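Local structure of prephenate dehydrogenase (Aquifex aeolicus, 2G5C) at residues N3-V9 against K28-D33; P63-S69 against D89-Q95; L82-E88 against I109-R113. The protein probably catalyses the NAD(+)-dependent oxidative decarboxylation of prephenate to 3-(4-hydroxyphenyl)pyruvate, a step in tyrosine biosynthesis. All blocks are in the same frame, centred on the assembly; numbering follows the deposited sequence.

Overall arrangement
From the N terminus, strand 3-7 leads into helix 11-22, and interaction 1 closes that loop by laying strand 28-32 parallel to strand 3-7. After helix 36-44 and the outermost strand 50-52 the chain returns to the other side of strand 3-7 as strand 65-68, whose backbone bonds to Leu5 and Val7 join interaction 1 directly to interaction 2. Interaction 2 closes the next loop, through helix 72-85, on strand 91-94. Interaction 3 crosses it: its first segment, 82-88, lies inside that loop, its second, 109-113, beyond it. It ties the ends of helices 72-85 and 101-110 together beside the sheet, while interactions 1 and 2 both reach the bound NAD.

Interaction 1: N3-V9 against K28-D33; sequences NVLIVGV and KIYGYD. With NAD (nicotinamide-adenine-dinucleotide), chain E.
Val4, Ile6 and, just past the strand, Gly8 bond between Lys28, Tyr30 and Tyr32 as strands 3-7 and 28-32 run parallel, their axes 4.4 Å apart at closest and 27° apart in direction. Five backbone hydrogen bonds join them, the shortest from Tyr30 N to Val4 O at 2.6 Å. On the face carrying Asn3, Leu5 and Val7, Asn3 OD1 sits at the edge of the Tyr30 ring, in its plane and 3.6 Å from CE2, with the amide turned 34° from the ring; Phe61 stacks on this tyrosine. Leu5 reaches over with CD1 to Tyr30 CB at 4.0 Å, and Val7 CG1 meets the edge of the Tyr32 ring at CD2. On the other face Ile6 CG1 runs alongside Ile29 CG2, 4.0 Å away, under Phe16 and Arg21 of helix 11-22. With that helix the two strands form the first beta-alpha-beta unit of a Rossmann fold, and Gly8 opens what is consistent with its GxGxxG loop; its backbone angles would press a CB against Val7 O, which calls for glycine. At Gly31 a CB would run into Val9 CG2. Asp33, just past the second strand, grips the adenosine ribose of NAD with both oxygens: O2B donates to OD1 at 2.6 Å and O3B to OD2 at 2.7 Å. Its CG stands anti to the backbone N (chi1 -160°), which turns the carboxylate back to the glycine loop, where OD2 takes Val9 N at 2.8 Å on its anti lone pair. Asn35 N bonds to OD1, so each oxygen also has a protein donor. An acid at this position commonly selects NAD over NADP in Rossmann dehydrogenases. Tyr32 borders the adenine, its CE2 close to N1A.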
loop_
_atom_site.group_PDB
_atom_site.type_symbol
_atom_site.label_atom_id
_atom_site.label_comp_id
_atom_site.label_asym_id
_atom_site.label_seq_id
_atom_site.Cartn_x
_atom_site.Cartn_y
_atom_site.Cartn_z
ATOM N N ASN A 3 19.485 21.606 -29.597
ATOM C CA ASN A 3 19.170 20.357 -30.282
ATOM C C ASN A 3 18.999 19.302 -29.196
ATOM O O ASN A 3 19.958 18.636 -28.801
ATOM C CB ASN A 3 20.299 19.944 -31.225
ATOM C CG ASN A 3 20.368 20.814 -32.460
ATOM O OD1 ASN A 3 19.380 20.964 -33.178
ATOM N ND2 ASN A 3 21.540 21.389 -32.720
ATOM N N VAL A 4 17.774 19.169 -28.704
ATOM C CA VAL A 4 17.475 18.207 -27.652
ATOM C C VAL A 4 17.162 16.831 -28.225
ATOM O O VAL A 4 16.342 16.703 -29.131
ATOM C CB VAL A 4 16.267 18.665 -26.805
ATOM C CG1 VAL A 4 15.912 17.595 -25.774
ATOM C CG2 VAL A 4 16.580 19.988 -26.126
ATOM N N LEU A 5 17.816 15.807 -27.687
ATOM C CA LEU A 5 17.585 14.442 -28.137
ATOM C C LEU A 5 16.972 13.596 -27.031
ATOM O O LEU A 5 17.568 13.420 -25.968
ATOM C CB LEU A 5 18.888 13.781 -28.586
ATOM C CG LEU A 5 18.711 12.303 -28.958
ATOM C CD1 LEU A 5 17.832 12.188 -30.193
ATOM C CD2 LEU A 5 20.066 11.656 -29.201
ATOM N N ILE A 6 15.782 13.074 -27.291
ATOM C CA ILE A 6 15.103 12.215 -26.333
ATOM C C ILE A 6 15.423 10.778 -26.733
ATOM O O ILE A 6 15.022 10.333 -27.808
ATOM C CB ILE A 6 13.567 12.390 -26.393
ATOM C CG1 ILE A 6 13.176 13.827 -26.030
ATOM C CG2 ILE A 6 12.897 11.367 -25.473
ATOM C CD1 ILE A 6 13.522 14.247 -24.616
ATOM N N VAL A 7 16.166 10.064 -25.893
ATOM C CA VAL A 7 16.490 8.667 -26.178
ATOM C C VAL A 7 15.482 7.822 -25.414
ATOM O O VAL A 7 15.486 7.794 -24.181
ATOM C CB VAL A 7 17.919 8.299 -25.727
ATOM C CG1 VAL A 7 18.095 6.788 -25.754
ATOM C CG2 VAL A 7 18.945 8.958 -26.660
ATOM N N GLY A 8 14.622 7.130 -26.155
ATOM C CA GLY A 8 13.582 6.331 -25.535
ATOM C C GLY A 8 12.372 7.246 -25.433
ATOM O O GLY A 8 12.182 7.938 -24.428
ATOM N N VAL A 9 11.559 7.265 -26.483
ATOM C CA VAL A 9 10.381 8.122 -26.511
ATOM C C VAL A 9 9.154 7.399 -25.962
ATOM O O VAL A 9 8.296 6.943 -26.717
ATOM C CB VAL A 9 10.079 8.614 -27.953
ATOM C CG1 VAL A 9 9.020 9.704 -27.919
ATOM C CG2 VAL A 9 11.351 9.130 -28.609
ATOM N N LYS A 28 14.851 22.690 -31.122
ATOM C CA LYS A 28 14.436 21.433 -31.737
ATOM C C LYS A 28 14.488 20.267 -30.762
ATOM O O LYS A 28 15.411 20.158 -29.953
ATOM C CB LYS A 28 15.315 21.116 -32.950
ATOM C CG LYS A 28 14.904 21.838 -34.227
ATOM C CD LYS A 28 13.606 21.263 -34.775
ATOM C CE LYS A 28 13.060 22.093 -35.926
ATOM N NZ LYS A 28 12.712 23.475 -35.487
ATOM N N ILE A 29 13.484 19.400 -30.842
ATOM C CA ILE A 29 13.410 18.228 -29.984
ATOM C C ILE A 29 13.365 17.003 -30.880
ATOM O O ILE A 29 12.429 16.814 -31.650
ATOM C CB ILE A 29 12.161 18.259 -29.089
ATOM C CG1 ILE A 29 12.219 19.484 -28.172
ATOM C CG2 ILE A 29 12.092 16.996 -28.255
ATOM C CD1 ILE A 29 11.000 19.667 -27.297
ATOM N N TYR A 30 14.395 16.177 -30.774
ATOM C CA TYR A 30 14.507 14.977 -31.585
ATOM C C TYR A 30 14.331 13.733 -30.733
ATOM O O TYR A 30 14.393 13.795 -29.502
ATOM C CB TYR A 30 15.883 14.943 -32.257
ATOM C CG TYR A 30 16.128 16.084 -33.210
ATOM C CD1 TYR A 30 15.489 16.131 -34.447
ATOM C CD2 TYR A 30 16.996 17.123 -32.875
ATOM C CE1 TYR A 30 15.709 17.183 -35.331
ATOM C CE2 TYR A 30 17.223 18.182 -33.750
ATOM C CZ TYR A 30 16.576 18.205 -34.977
ATOM O OH TYR A 30 16.796 19.250 -35.855
ATOM N N GLY A 31 14.125 12.602 -31.396
ATOM C CA GLY A 31 13.948 11.364 -30.671
ATOM C C GLY A 31 14.602 10.167 -31.326
ATOM O O GLY A 31 14.744 10.103 -32.547
ATOM N N TYR A 32 15.026 9.227 -30.489
ATOM C CA TYR A 32 15.640 7.984 -30.935
ATOM C C TYR A 32 14.966 6.879 -30.145
ATOM O O TYR A 32 14.915 6.924 -28.915
ATOM C CB TYR A 32 17.144 7.952 -30.653
ATOM C CG TYR A 32 17.721 6.556 -30.771
ATOM C CD1 TYR A 32 17.652 5.850 -31.972
ATOM C CD2 TYR A 32 18.278 5.914 -29.665
ATOM C CE1 TYR A 32 18.115 4.536 -32.066
ATOM C CE2 TYR A 32 18.743 4.600 -29.748
ATOM C CZ TYR A 32 18.656 3.919 -30.948
ATOM O OH TYR A 32 19.084 2.613 -31.026
ATOM N N ASP A 33 14.446 5.889 -30.857
ATOM C CA ASP A 33 13.756 4.779 -30.229
ATOM C C ASP A 33 13.845 3.586 -31.171
ATOM O O ASP A 33 13.866 3.759 -32.389
ATOM C CB ASP A 33 12.292 5.159 -29.998
ATOM C CG ASP A 33 11.621 4.297 -28.951
ATOM O OD1 ASP A 33 11.469 3.078 -29.178
ATOM O OD2 ASP A 33 11.249 4.849 -27.893
HETATM P PA NAD E . 8.253 3.285 -21.523
HETATM O O1A NAD E . 7.052 4.134 -21.566
HETATM O O2A NAD E . 8.029 1.800 -21.712
HETATM O O5B NAD E . 9.256 3.868 -22.613
HETATM C C5B NAD E . 10.497 3.257 -22.818
HETATM C C4B NAD E . 10.931 3.496 -24.253
HETATM O O4B NAD E . 12.154 2.819 -24.376
HETATM C C3B NAD E . 9.986 2.850 -25.292
HETATM O O3B NAD E . 9.437 3.807 -26.190
HETATM C C2B NAD E . 10.874 1.793 -25.954
HETATM O O2B NAD E . 10.588 1.499 -27.305
HETATM C C1B NAD E . 12.228 2.416 -25.711
HETATM N N9A NAD E . 13.438 1.585 -25.841
HETATM C C8A NAD E . 13.667 0.300 -25.409
HETATM N N7A NAD E . 14.920 -0.050 -25.746
HETATM C C5A NAD E . 15.502 0.989 -26.386
HETATM C C6A NAD E . 16.766 1.210 -26.956
HETATM N N6A NAD E . 17.697 0.273 -26.929
HETATM N N1A NAD E . 17.047 2.437 -27.559
HETATM C C2A NAD E . 16.083 3.445 -27.603
HETATM N N3A NAD E . 14.831 3.236 -27.043
HETATM C C4A NAD E . 14.562 2.026 -26.449
HETATM O O3 NAD E . 9.078 3.485 -20.125
HETATM P PN NAD E . 9.052 4.791 -19.190
HETATM O O1N NAD E . 8.916 5.981 -20.053
HETATM O O2N NAD E . 7.990 4.594 -18.166
HETATM O O5D NAD E . 10.453 4.843 -18.389
HETATM C C5D NAD E . 11.683 5.019 -19.064
HETATM C C4D NAD E . 12.879 5.161 -18.095
HETATM O O4D NAD E . 12.544 6.049 -17.041
HETATM C C3D NAD E . 13.427 3.896 -17.420
HETATM O O3D NAD E . 14.847 3.871 -17.585
HETATM C C2D NAD E . 13.041 4.001 -15.953
HETATM O O2D NAD E . 14.010 3.429 -15.079
HETATM C C1D NAD E . 12.843 5.505 -15.772
HETATM N N1N NAD E . 11.773 5.934 -14.818
HETATM C C2N NAD E . 10.490 5.419 -14.990
HETATM C C3N NAD E . 9.464 5.798 -14.115
HETATM C C7N NAD E . 8.087 5.235 -14.315
HETATM O O7N NAD E . 7.108 5.626 -13.444
HETATM N N7N NAD E . 7.777 4.390 -15.283
HETATM C C4N NAD E . 9.757 6.708 -13.062
HETATM C C5N NAD E . 11.063 7.224 -12.898
HETATM C C6N NAD E . 12.070 6.824 -13.791
#

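Interaction 2: P63-S69 against D89-Q95; sequences PDFVMLS and DATVTDQ. With NAD (nicotinamide-adenine-dinucleotide), chain E.
Met67, a selenomethionine here, lays its selenium against the chain of Gln95, SE to CG 3.5 Å, the two side chains crossing at about a right angle. Bends at chi2 and chi3 (68° and 74°) curl it back along the sheet until CE meets Thr93 CG2 at 3.7 Å. Next to it, Ser69 OG lies 2.9 Å from Gln95 OE1 and also near Met67 O, with one proton that could serve either; Gln95 NE2 bonds to Tyr136 OH. A leucine in place of Gln95 would probably leave Tyr136 OH and Ser69 OG without their amide partner. Beneath these side chains strands 65-68 and 91-94 run parallel, Val66 and Leu68 each giving and taking backbone bonds with 91-95, the last, Gln95 N to Leu68 O, weak. Thr91 N reaches Asp64 O from 49° above the carbonyl plane, and a water donates to the same oxygen while bonding to Thr91 OG1 at 2.6 Å. On the opposite face Val92 CG2 touches Val66 CB, and its CG1 touches Leu68 CD1. Both strands, part of a Rossmann beta-alpha-beta unit, end at NAD: Ser69 O is 3.1 Å from C5D and Gln95 O 3.2 Å from C6N. A carbonyl oxygen this close to the ring would probably interact favourably with the positive charge of the oxidised nicotinamide.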
loop_
_atom_site.group_PDB
_atom_site.type_symbol
_atom_site.label_atom_id
_atom_site.label_comp_id
_atom_site.label_asym_id
_atom_site.label_seq_id
_atom_site.Cartn_x
_atom_site.Cartn_y
_atom_site.Cartn_z
ATOM N N PRO A 63 22.767 16.526 -31.707
ATOM C CA PRO A 63 22.252 16.928 -30.394
ATOM C C PRO A 63 23.329 17.378 -29.419
ATOM O O PRO A 63 24.419 16.807 -29.375
ATOM C CB PRO A 63 21.526 15.675 -29.918
ATOM C CG PRO A 63 22.359 14.576 -30.501
ATOM C CD PRO A 63 22.646 15.068 -31.902
ATOM N N ASP A 64 23.024 18.416 -28.645
ATOM C CA ASP A 64 23.968 18.918 -27.655
ATOM C C ASP A 64 23.438 18.697 -26.238
ATOM O O ASP A 64 24.118 18.985 -25.252
ATOM C CB ASP A 64 24.268 20.399 -27.901
ATOM C CG ASP A 64 23.021 21.225 -28.129
ATOM O OD1 ASP A 64 23.169 22.414 -28.483
ATOM O OD2 ASP A 64 21.903 20.697 -27.957
ATOM N N PHE A 65 22.219 18.174 -26.151
ATOM C CA PHE A 65 21.583 17.885 -24.869
ATOM C C PHE A 65 20.826 16.567 -25.037
ATOM O O PHE A 65 19.876 16.491 -25.805
ATOM C CB PHE A 65 20.606 19.002 -24.494
ATOM C CG PHE A 65 20.130 18.935 -23.073
ATOM C CD1 PHE A 65 20.903 19.460 -22.043
ATOM C CD2 PHE A 65 18.924 18.315 -22.759
ATOM C CE1 PHE A 65 20.482 19.369 -20.717
ATOM C CE2 PHE A 65 18.494 18.216 -21.435
ATOM C CZ PHE A 65 19.274 18.743 -20.413
ATOM N N VAL A 66 21.252 15.533 -24.324
ATOM C CA VAL A 66 20.617 14.228 -24.439
ATOM C C VAL A 66 20.001 13.728 -23.131
ATOM O O VAL A 66 20.631 13.776 -22.077
ATOM C CB VAL A 66 21.636 13.186 -24.951
ATOM C CG1 VAL A 66 20.959 11.841 -25.155
ATOM C CG2 VAL A 66 22.256 13.676 -26.258
HETATM N N MSE A 67 18.763 13.246 -23.215
HETATM C CA MSE A 67 18.058 12.724 -22.044
HETATM C C MSE A 67 17.752 11.243 -22.228
HETATM O O MSE A 67 16.822 10.878 -22.944
HETATM C CB MSE A 67 16.750 13.489 -21.818
HETATM C CG MSE A 67 15.901 12.959 -20.649
HETATM SE SE MSE A 67 16.716 13.249 -18.917
HETATM C CE MSE A 67 16.405 15.148 -18.784
ATOM N N LEU A 68 18.550 10.396 -21.585
ATOM C CA LEU A 68 18.359 8.957 -21.662
ATOM C C LEU A 68 17.067 8.614 -20.920
ATOM O O LEU A 68 16.967 8.779 -19.696
ATOM C CB LEU A 68 19.559 8.237 -21.042
ATOM C CG LEU A 68 20.895 8.548 -21.731
ATOM C CD1 LEU A 68 22.020 7.844 -20.999
ATOM C CD2 LEU A 68 20.849 8.103 -23.185
ATOM N N SER A 69 16.081 8.145 -21.676
ATOM C CA SER A 69 14.776 7.818 -21.125
ATOM C C SER A 69 14.311 6.433 -21.543
ATOM O O SER A 69 13.115 6.151 -21.579
ATOM C CB SER A 69 13.768 8.867 -21.585
ATOM O OG SER A 69 14.302 10.167 -21.396
ATOM N N ASP A 89 31.187 18.570 -26.893
ATOM C CA ASP A 89 30.470 19.738 -26.395
ATOM C C ASP A 89 29.054 19.390 -25.908
ATOM O O ASP A 89 28.369 20.221 -25.305
ATOM C CB ASP A 89 30.422 20.788 -27.517
ATOM C CG ASP A 89 29.723 22.073 -27.107
ATOM O OD1 ASP A 89 29.594 22.339 -25.890
ATOM O OD2 ASP A 89 29.317 22.832 -28.016
ATOM N N ALA A 90 28.627 18.158 -26.153
ATOM C CA ALA A 90 27.289 17.719 -25.759
ATOM C C ALA A 90 27.144 17.363 -24.278
ATOM O O ALA A 90 28.112 16.981 -23.618
ATOM C CB ALA A 90 26.867 16.521 -26.614
ATOM N N THR A 91 25.921 17.494 -23.771
ATOM C CA THR A 91 25.603 17.162 -22.383
ATOM C C THR A 91 24.646 15.978 -22.392
ATOM O O THR A 91 23.651 15.988 -23.117
ATOM C CB THR A 91 24.910 18.330 -21.656
ATOM O OG1 THR A 91 25.837 19.410 -21.497
ATOM C CG2 THR A 91 24.413 17.885 -20.281
ATOM N N VAL A 92 24.953 14.959 -21.597
ATOM C CA VAL A 92 24.114 13.766 -21.527
ATOM C C VAL A 92 23.682 13.486 -20.094
ATOM O O VAL A 92 24.521 13.356 -19.203
ATOM C CB VAL A 92 24.851 12.518 -22.055
ATOM C CG1 VAL A 92 23.939 11.293 -21.947
ATOM C CG2 VAL A 92 25.285 12.734 -23.499
ATOM N N THR A 93 22.372 13.387 -19.880
ATOM C CA THR A 93 21.836 13.117 -18.549
ATOM C C THR A 93 20.739 12.055 -18.688
ATOM O O THR A 93 20.339 11.730 -19.802
ATOM C CB THR A 93 21.299 14.432 -17.901
ATOM O OG1 THR A 93 20.999 14.211 -16.517
ATOM C CG2 THR A 93 20.061 14.929 -18.630
ATOM N N ASP A 94 20.259 11.500 -17.577
ATOM C CA ASP A 94 19.237 10.458 -17.669
ATOM C C ASP A 94 18.048 10.604 -16.714
ATOM O O ASP A 94 17.929 11.580 -15.969
ATOM C CB ASP A 94 19.887 9.081 -17.462
ATOM C CG ASP A 94 20.291 8.826 -16.002
ATOM O OD1 ASP A 94 20.988 9.684 -15.405
ATOM O OD2 ASP A 94 19.918 7.763 -15.454
ATOM N N GLN A 95 17.166 9.611 -16.767
ATOM C CA GLN A 95 15.971 9.555 -15.930
ATOM C C GLN A 95 15.907 8.212 -15.214
ATOM O O GLN A 95 14.959 7.943 -14.475
ATOM C CB GLN A 95 14.712 9.716 -16.790
ATOM C CG GLN A 95 14.493 11.114 -17.322
ATOM C CD GLN A 95 13.101 11.306 -17.896
ATOM O OE1 GLN A 95 12.856 11.049 -19.076
ATOM N NE2 GLN A 95 12.177 11.750 -17.054
HETATM P PA NAD E . 8.253 3.285 -21.523
HETATM O O1A NAD E . 7.052 4.134 -21.566
HETATM O O2A NAD E . 8.029 1.800 -21.712
HETATM O O5B NAD E . 9.256 3.868 -22.613
HETATM C C5B NAD E . 10.497 3.257 -22.818
HETATM C C4B NAD E . 10.931 3.496 -24.253
HETATM O O4B NAD E . 12.154 2.819 -24.376
HETATM C C3B NAD E . 9.986 2.850 -25.292
HETATM O O3B NAD E . 9.437 3.807 -26.190
HETATM C C2B NAD E . 10.874 1.793 -25.954
HETATM O O2B NAD E . 10.588 1.499 -27.305
HETATM C C1B NAD E . 12.228 2.416 -25.711
HETATM N N9A NAD E . 13.438 1.585 -25.841
HETATM C C8A NAD E . 13.667 0.300 -25.409
HETATM N N7A NAD E . 14.920 -0.050 -25.746
HETATM C C5A NAD E . 15.502 0.989 -26.386
HETATM C C6A NAD E . 16.766 1.210 -26.956
HETATM N N6A NAD E . 17.697 0.273 -26.929
HETATM N N1A NAD E . 17.047 2.437 -27.559
HETATM C C2A NAD E . 16.083 3.445 -27.603
HETATM N N3A NAD E . 14.831 3.236 -27.043
HETATM C C4A NAD E . 14.562 2.026 -26.449
HETATM O O3 NAD E . 9.078 3.485 -20.125
HETATM P PN NAD E . 9.052 4.791 -19.190
HETATM O O1N NAD E . 8.916 5.981 -20.053
HETATM O O2N NAD E . 7.990 4.594 -18.166
HETATM O O5D NAD E . 10.453 4.843 -18.389
HETATM C C5D NAD E . 11.683 5.019 -19.064
HETATM C C4D NAD E . 12.879 5.161 -18.095
HETATM O O4D NAD E . 12.544 6.049 -17.041
HETATM C C3D NAD E . 13.427 3.896 -17.420
HETATM O O3D NAD E . 14.847 3.871 -17.585
HETATM C C2D NAD E . 13.041 4.001 -15.953
HETATM O O2D NAD E . 14.010 3.429 -15.079
HETATM C C1D NAD E . 12.843 5.505 -15.772
HETATM N N1N NAD E . 11.773 5.934 -14.818
HETATM C C2N NAD E . 10.490 5.419 -14.990
HETATM C C3N NAD E . 9.464 5.798 -14.115
HETATM C C7N NAD E . 8.087 5.235 -14.315
HETATM O O7N NAD E . 7.108 5.626 -13.444
HETATM N N7N NAD E . 7.777 4.390 -15.283
HETATM C C4N NAD E . 9.757 6.708 -13.062
HETATM C C5N NAD E . 11.063 7.224 -12.898
HETATM C C6N NAD E . 12.070 6.824 -13.791
HETATM O O HOH W 1 25.442 21.043 -23.506
#

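Interaction 3: L82-E88 against I109-R113; sequences LSYILSE and ILGKR
Arg113 crosses from the end of helix 101-110 to the turn that follows helix 72-85, starting with a CB directed at that turn. Its CG stands 3.8 Å from Glu88 O, and CD comes to 3.4 Å from Ser87 O, so the aliphatic part runs along the backbone of Ser87 and Glu88. A bend at chi3 (-66°) then swings the guanidinium back toward its own helix, where NE donates to Leu110 O at 3.0 Å, on a lone pair in the carbonyl plane. CZ lies beneath the carboxylate of Glu88, whose OE1 hangs over the centre of one guanidinium face, the two planes 43° apart. Glu88 OE2 is 3.3 Å from Arg113 NH1, a salt bridge through charge alone, the oxygen standing well off the guanidinium plane. NH1 instead spends a hydrogen on Ser87 O at 3.1 Å, straight out in the guanidinium plane but 74° above the plane of the carbonyl, and Leu86 O lies 3.0 Å from the same nitrogen. NH2, the tip, makes a weak bond to Ser83 O at 3.3 Å. Beside this arginine Leu110 CD2 rests against Ser83 N and Leu82 CB, and Ser83 CB touches Ile109 O, while Ser83 OG turns to Lys80 O. Leu86 and Leu110 both cover Val92 of strand 91-94, and the backbone of Arg113 bonds to the same residue. Gly111, with positive phi, takes the chain out of its helix. Carbonyls near the C-terminal ends of two helices are thus met by one cation, to which their partial negative charge should be favourable: an arginine bridging two helix ends on one face of a Rossmann sheet, where strands 91-94 and 114-120 begin, opposite their NAD-facing ends.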
loop_
_atom_site.group_PDB
_atom_site.type_symbol
_atom_site.label_atom_id
_atom_site.label_comp_id
_atom_site.label_asym_id
_atom_site.label_seq_id
_atom_site.Cartn_x
_atom_site.Cartn_y
_atom_site.Cartn_z
ATOM N N LEU A 82 26.961 6.580 -28.567
ATOM C CA LEU A 82 26.895 8.036 -28.506
ATOM C C LEU A 82 28.251 8.703 -28.288
ATOM O O LEU A 82 28.445 9.860 -28.661
ATOM C CB LEU A 82 25.933 8.472 -27.398
ATOM C CG LEU A 82 24.450 8.177 -27.643
ATOM C CD1 LEU A 82 23.622 8.634 -26.448
ATOM C CD2 LEU A 82 24.000 8.891 -28.909
ATOM N N SER A 83 29.184 7.975 -27.681
ATOM C CA SER A 83 30.510 8.516 -27.411
ATOM C C SER A 83 31.247 8.974 -28.668
ATOM O O SER A 83 31.994 9.952 -28.631
ATOM C CB SER A 83 31.359 7.489 -26.653
ATOM O OG SER A 83 31.442 6.260 -27.350
ATOM N N TYR A 84 31.043 8.276 -29.782
ATOM C CA TYR A 84 31.710 8.659 -31.023
ATOM C C TYR A 84 30.804 9.398 -32.005
ATOM O O TYR A 84 31.238 9.794 -33.086
ATOM C CB TYR A 84 32.339 7.433 -31.694
ATOM C CG TYR A 84 31.421 6.247 -31.850
ATOM C CD1 TYR A 84 30.311 6.303 -32.693
ATOM C CD2 TYR A 84 31.676 5.054 -31.172
ATOM C CE1 TYR A 84 29.476 5.196 -32.862
ATOM C CE2 TYR A 84 30.848 3.942 -31.333
ATOM C CZ TYR A 84 29.753 4.019 -32.180
ATOM O OH TYR A 84 28.938 2.922 -32.351
ATOM N N ILE A 85 29.547 9.590 -31.625
ATOM C CA ILE A 85 28.596 10.300 -32.472
ATOM C C ILE A 85 28.470 11.735 -31.974
ATOM O O ILE A 85 28.485 12.684 -32.755
ATOM C CB ILE A 85 27.201 9.642 -32.421
ATOM C CG1 ILE A 85 27.280 8.213 -32.956
ATOM C CG2 ILE A 85 26.205 10.462 -33.226
ATOM C CD1 ILE A 85 26.026 7.408 -32.710
ATOM N N LEU A 86 28.356 11.886 -30.660
ATOM C CA LEU A 86 28.209 13.206 -30.058
ATOM C C LEU A 86 29.533 13.947 -29.997
ATOM O O LEU A 86 30.589 13.334 -29.848
ATOM C CB LEU A 86 27.655 13.080 -28.633
ATOM C CG LEU A 86 26.310 12.373 -28.449
ATOM C CD1 LEU A 86 26.007 12.205 -26.954
ATOM C CD2 LEU A 86 25.225 13.177 -29.140
ATOM N N SER A 87 29.472 15.266 -30.108
ATOM C CA SER A 87 30.678 16.071 -30.016
ATOM C C SER A 87 30.971 16.176 -28.523
ATOM O O SER A 87 30.076 15.970 -27.698
ATOM C CB SER A 87 30.445 17.466 -30.595
ATOM O OG SER A 87 29.622 18.238 -29.741
ATOM N N GLU A 88 32.217 16.488 -28.178
ATOM C CA GLU A 88 32.620 16.614 -26.782
ATOM C C GLU A 88 31.912 17.789 -26.104
ATOM O O GLU A 88 32.016 17.977 -24.896
ATOM C CB GLU A 88 34.135 16.820 -26.690
ATOM C CG GLU A 88 34.967 15.771 -27.414
ATOM C CD GLU A 88 34.741 14.366 -26.886
ATOM O OE1 GLU A 88 34.880 14.152 -25.663
ATOM O OE2 GLU A 88 34.430 13.471 -27.702
ATOM N N ILE A 109 32.416 6.141 -19.959
ATOM C CA ILE A 109 32.129 5.986 -21.382
ATOM C C ILE A 109 31.877 7.305 -22.105
ATOM O O ILE A 109 32.308 7.484 -23.247
ATOM C CB ILE A 109 30.898 5.078 -21.607
ATOM C CG1 ILE A 109 31.193 3.664 -21.109
ATOM C CG2 ILE A 109 30.535 5.045 -23.085
ATOM C CD1 ILE A 109 30.007 2.721 -21.205
ATOM N N LEU A 110 31.179 8.223 -21.449
ATOM C CA LEU A 110 30.861 9.509 -22.061
ATOM C C LEU A 110 31.766 10.640 -21.609
ATOM O O LEU A 110 31.802 11.699 -22.233
ATOM C CB LEU A 110 29.407 9.875 -21.772
ATOM C CG LEU A 110 28.377 8.900 -22.342
ATOM C CD1 LEU A 110 26.993 9.282 -21.853
ATOM C CD2 LEU A 110 28.444 8.918 -23.867
ATOM N N GLY A 111 32.486 10.422 -20.514
ATOM C CA GLY A 111 33.389 11.443 -20.012
ATOM C C GLY A 111 32.711 12.593 -19.295
ATOM O O GLY A 111 31.710 12.409 -18.601
ATOM N N LYS A 112 33.266 13.789 -19.469
ATOM C CA LYS A 112 32.750 14.997 -18.834
ATOM C C LYS A 112 31.343 15.360 -19.295
ATOM O O LYS A 112 30.726 16.278 -18.757
ATOM C CB LYS A 112 33.688 16.172 -19.118
ATOM C CG LYS A 112 35.116 15.952 -18.652
ATOM C CD LYS A 112 35.247 16.038 -17.134
ATOM C CE LYS A 112 34.976 17.451 -16.626
ATOM N NZ LYS A 112 35.329 17.615 -15.184
ATOM N N ARG A 113 30.834 14.641 -20.285
ATOM C CA ARG A 113 29.505 14.926 -20.806
ATOM C C ARG A 113 28.347 14.450 -19.933
ATOM O O ARG A 113 27.293 15.085 -19.896
ATOM C CB ARG A 113 29.356 14.326 -22.207
ATOM C CG ARG A 113 30.151 15.077 -23.264
ATOM C CD ARG A 113 30.063 14.422 -24.625
ATOM N NE ARG A 113 30.710 13.115 -24.635
ATOM C CZ ARG A 113 31.236 12.555 -25.717
ATOM N NH1 ARG A 113 31.196 13.189 -26.881
ATOM N NH2 ARG A 113 31.811 11.364 -25.634
#